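Local coordinates for Galactose/lactose metabolism regulatory protein GAL80 (Kluyveromyces lactis, PDB 3E1K) that represses the lactose and galactose metabolic genes, apparently by blocking the transcriptional activator LAC9 when no inducing sugar is present, at residues T300-G308 and L318-K326. Numbering follows the deposited sequence.
Sequences TKGDLKIEG and LVLYFYGIK
The Tyr321 ring reaches diagonally across the two strands to Glu307, one pair along on the same face, with its edge at the carboxylate: OE1 of Glu307 sits near the ring plane, beside CE1 of Tyr321, and the carboxylate and ring planes stand 87° apart. With CG of Tyr321 turned beside its own backbone N (chi1 -58°), the ring leans along its strand, where CG1 of Val319 rests 3.7 Å above the ring plane, offset toward the rim. An alanine here removes the ring, which would probably leave Val319 CG1 without its packing partner and the Glu307 carboxylate freer to turn. On the same face lie Asp303, Lys305 and Tyr323, and the second subunit packs here, its Leu289 on Tyr321 and Asp303 and its Thr290 on Lys305, while Asp303 OD2 hydrogen-bonds to Lys288 N of that subunit; Val319 also meets an aromatic side chain of the bound peptide.

Leu304, Ile306, Leu320 and Phe322 occupy the other face. Leu320 CD1 meets CG1 and CD1 of Ile306, while CG and CD2 face CD2 of Leu304. Ile306 CG2 approaches Leu318 CD1 at 4.0 Å. Helix 157-167 covers this layer, placing Ala162 and Leu165 on Leu304.

The two strands of this hairpin run antiparallel, the directions of 303-308 and 319-323 being 173° apart. Bonds run in both directions within the pairs Asp303-Tyr323 and Lys305-Tyr321, with Tyr321 N 2.8 Å from Lys305 O; toward Leu318 the ladder lengthens, Glu307 N standing 3.3 Å from Val319 O and the return bond being weak. Strands 293-298 and 364-370 flank the hairpin within the large mixed sheet of the C-terminal domain. The chemistry is thus two-sided: an apolar face closes against the helix, and a face of mixed polar and aromatic groups meets the second subunit and, through Val319, the bound peptide.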
loop_
_atom_site.group_PDB
_atom_site.type_symbol
_atom_site.label_atom_id
_atom_site.label_comp_id
_atom_site.label_asym_id
_atom_site.label_seq_id
_atom_site.Cartn_x
_atom_site.Cartn_y
_atom_site.Cartn_z
ATOM N N THR A 300 -15.104 4.169 -10.220
ATOM C CA THR A 300 -16.001 3.144 -10.741
ATOM C C THR A 300 -16.124 3.237 -12.261
ATOM O O THR A 300 -16.413 2.195 -12.830
ATOM C CB THR A 300 -17.457 3.295 -10.225
ATOM O OG1 THR A 300 -17.467 3.145 -8.801
ATOM C CG2 THR A 300 -18.287 2.192 -10.738
ATOM N N LYS A 301 -15.926 4.436 -12.848
ATOM C CA LYS A 301 -16.053 4.609 -14.294
ATOM C C LYS A 301 -14.649 4.852 -14.814
ATOM O O LYS A 301 -14.391 4.832 -16.025
ATOM C CB LYS A 301 -17.003 5.771 -14.607
ATOM C CG LYS A 301 -18.429 5.462 -14.239
ATOM C CD LYS A 301 -19.040 6.428 -13.298
ATOM C CE LYS A 301 -20.463 6.084 -12.952
ATOM N NZ LYS A 301 -21.244 7.271 -12.519
ATOM N N GLY A 302 -13.730 5.089 -13.889
ATOM C CA GLY A 302 -12.340 5.291 -14.317
ATOM C C GLY A 302 -11.184 5.212 -13.319
ATOM O O GLY A 302 -11.349 4.811 -12.190
ATOM N N ASP A 303 -9.991 5.614 -13.777
ATOM C CA ASP A 303 -8.801 5.637 -12.915
ATOM C C ASP A 303 -8.078 6.984 -13.026
ATOM O O ASP A 303 -8.115 7.626 -14.066
ATOM C CB ASP A 303 -7.805 4.570 -13.375
ATOM C CG ASP A 303 -7.838 3.321 -12.535
ATOM O OD1 ASP A 303 -7.042 3.234 -11.593
ATOM O OD2 ASP A 303 -8.625 2.407 -12.894
ATOM N N LEU A 304 -7.373 7.371 -11.970
ATOM C CA LEU A 304 -6.590 8.602 -11.908
ATOM C C LEU A 304 -5.245 8.352 -11.175
ATOM O O LEU A 304 -5.257 8.027 -9.998
ATOM C CB LEU A 304 -7.424 9.528 -11.027
ATOM C CG LEU A 304 -7.875 10.908 -11.476
ATOM C CD1 LEU A 304 -8.020 11.845 -10.249
ATOM C CD2 LEU A 304 -6.869 11.406 -12.509
ATOM N N LYS A 305 -4.112 8.531 -11.817
ATOM C CA LYS A 305 -2.863 8.308 -11.115
ATOM C C LYS A 305 -1.986 9.570 -11.220
ATOM O O LYS A 305 -1.849 10.183 -12.272
ATOM C CB LYS A 305 -2.153 7.081 -11.684
ATOM C CG LYS A 305 -1.310 6.288 -10.718
ATOM C CD LYS A 305 -1.001 4.961 -11.387
ATOM C CE LYS A 305 0.503 4.616 -11.360
ATOM N NZ LYS A 305 1.062 4.792 -12.761
ATOM N N ILE A 306 -1.407 9.936 -10.078
ATOM C CA ILE A 306 -0.463 11.045 -9.975
ATOM C C ILE A 306 0.896 10.508 -9.533
ATOM O O ILE A 306 0.987 9.681 -8.594
ATOM C CB ILE A 306 -0.834 11.965 -8.874
ATOM C CG1 ILE A 306 -2.359 12.055 -8.841
ATOM C CG2 ILE A 306 0.132 13.093 -8.882
ATOM C CD1 ILE A 306 -2.960 13.172 -7.893
ATOM N N GLU A 307 1.941 10.922 -10.240
ATOM C CA GLU A 307 3.256 10.337 -10.009
ATOM C C GLU A 307 4.417 11.324 -9.991
ATOM O O GLU A 307 4.447 12.143 -10.915
ATOM C CB GLU A 307 3.527 9.371 -11.171
ATOM C CG GLU A 307 2.719 8.072 -11.168
ATOM C CD GLU A 307 3.057 7.152 -12.305
ATOM O OE1 GLU A 307 3.492 7.756 -13.270
ATOM O OE2 GLU A 307 2.954 5.880 -12.285
ATOM N N GLY A 308 5.298 11.286 -8.990
ATOM C CA GLY A 308 6.418 12.216 -8.873
ATOM C C GLY A 308 7.595 11.338 -8.528
ATOM O O GLY A 308 7.401 10.165 -8.197
ATOM N N LEU A 318 4.357 17.406 -10.780
ATOM C CA LEU A 318 4.075 16.010 -11.073
ATOM C C LEU A 318 3.423 15.871 -12.456
ATOM O O LEU A 318 3.393 16.805 -13.277
ATOM C CB LEU A 318 3.202 15.377 -10.012
ATOM C CG LEU A 318 3.247 16.266 -8.781
ATOM C CD1 LEU A 318 1.805 16.633 -8.304
ATOM C CD2 LEU A 318 4.155 15.826 -7.619
ATOM N N VAL A 319 2.819 14.702 -12.631
ATOM C CA VAL A 319 2.119 14.401 -13.859
ATOM C C VAL A 319 0.875 13.633 -13.542
ATOM O O VAL A 319 0.842 12.748 -12.716
ATOM C CB VAL A 319 2.964 13.445 -14.594
ATOM C CG1 VAL A 319 2.184 12.899 -15.764
ATOM C CG2 VAL A 319 4.122 14.220 -15.106
ATOM N N LEU A 320 -0.173 13.946 -14.268
ATOM C CA LEU A 320 -1.404 13.274 -13.983
ATOM C C LEU A 320 -2.054 12.536 -15.120
ATOM O O LEU A 320 -2.468 13.104 -16.117
ATOM C CB LEU A 320 -2.430 14.243 -13.460
ATOM C CG LEU A 320 -3.666 13.460 -13.051
ATOM C CD1 LEU A 320 -3.596 13.454 -11.532
ATOM C CD2 LEU A 320 -4.681 14.565 -13.422
ATOM N N TYR A 321 -2.233 11.254 -14.852
ATOM C CA TYR A 321 -2.829 10.421 -15.850
ATOM C C TYR A 321 -4.175 10.131 -15.301
ATOM O O TYR A 321 -4.365 9.731 -14.153
ATOM C CB TYR A 321 -2.131 9.064 -15.912
ATOM C CG TYR A 321 -0.643 9.183 -16.197
ATOM C CD1 TYR A 321 0.317 9.085 -15.175
ATOM C CD2 TYR A 321 -0.194 9.350 -17.508
ATOM C CE1 TYR A 321 1.661 9.124 -15.452
ATOM C CE2 TYR A 321 1.151 9.399 -17.802
ATOM C CZ TYR A 321 2.069 9.306 -16.772
ATOM O OH TYR A 321 3.413 9.411 -17.023
ATOM N N PHE A 322 -5.123 10.274 -16.196
ATOM C CA PHE A 322 -6.414 9.870 -15.746
ATOM C C PHE A 322 -6.995 9.054 -16.883
ATOM O O PHE A 322 -6.655 9.215 -18.031
ATOM C CB PHE A 322 -7.204 11.127 -15.505
ATOM C CG PHE A 322 -8.618 11.044 -15.990
ATOM C CD1 PHE A 322 -9.699 10.762 -15.154
ATOM C CD2 PHE A 322 -8.876 11.268 -17.330
ATOM C CE1 PHE A 322 -11.004 10.707 -15.616
ATOM C CE2 PHE A 322 -10.170 11.177 -17.810
ATOM C CZ PHE A 322 -11.235 10.911 -16.964
ATOM N N TYR A 323 -8.028 8.296 -16.585
ATOM C CA TYR A 323 -8.734 7.594 -17.626
ATOM C C TYR A 323 -10.181 7.325 -17.207
ATOM O O TYR A 323 -10.451 6.794 -16.146
ATOM C CB TYR A 323 -8.034 6.286 -17.869
ATOM C CG TYR A 323 -8.992 5.384 -18.585
ATOM C CD1 TYR A 323 -9.213 5.519 -19.960
ATOM C CD2 TYR A 323 -9.694 4.411 -17.880
ATOM C CE1 TYR A 323 -10.103 4.696 -20.615
ATOM C CE2 TYR A 323 -10.580 3.586 -18.531
ATOM C CZ TYR A 323 -10.783 3.721 -19.905
ATOM O OH TYR A 323 -11.679 2.919 -20.576
ATOM N N GLY A 324 -11.134 7.583 -18.089
ATOM C CA GLY A 324 -12.493 7.302 -17.692
ATOM C C GLY A 324 -13.367 8.211 -18.560
ATOM O O GLY A 324 -12.923 8.761 -19.583
ATOM N N ILE A 325 -14.592 8.449 -18.105
ATOM C CA ILE A 325 -15.516 9.243 -18.897
ATOM C C ILE A 325 -15.405 10.752 -18.964
ATOM O O ILE A 325 -15.722 11.450 -17.977
ATOM C CB ILE A 325 -16.982 8.815 -18.673
ATOM C CG1 ILE A 325 -17.414 8.993 -17.218
ATOM C CG2 ILE A 325 -17.207 7.320 -19.016
ATOM C CD1 ILE A 325 -18.824 8.816 -16.918
ATOM N N LYS A 326 -15.111 11.211 -20.187
ATOM C CA LYS A 326 -14.977 12.606 -20.614
ATOM C C LYS A 326 -15.765 13.530 -19.717
ATOM O O LYS A 326 -15.230 14.549 -19.242
ATOM C CB LYS A 326 -15.631 12.788 -21.993
ATOM C CG LYS A 326 -15.219 11.811 -23.091
ATOM C CD LYS A 326 -15.924 12.169 -24.385
ATOM C CE LYS A 326 -15.369 11.283 -25.505
ATOM N NZ LYS A 326 -15.969 11.845 -26.934
#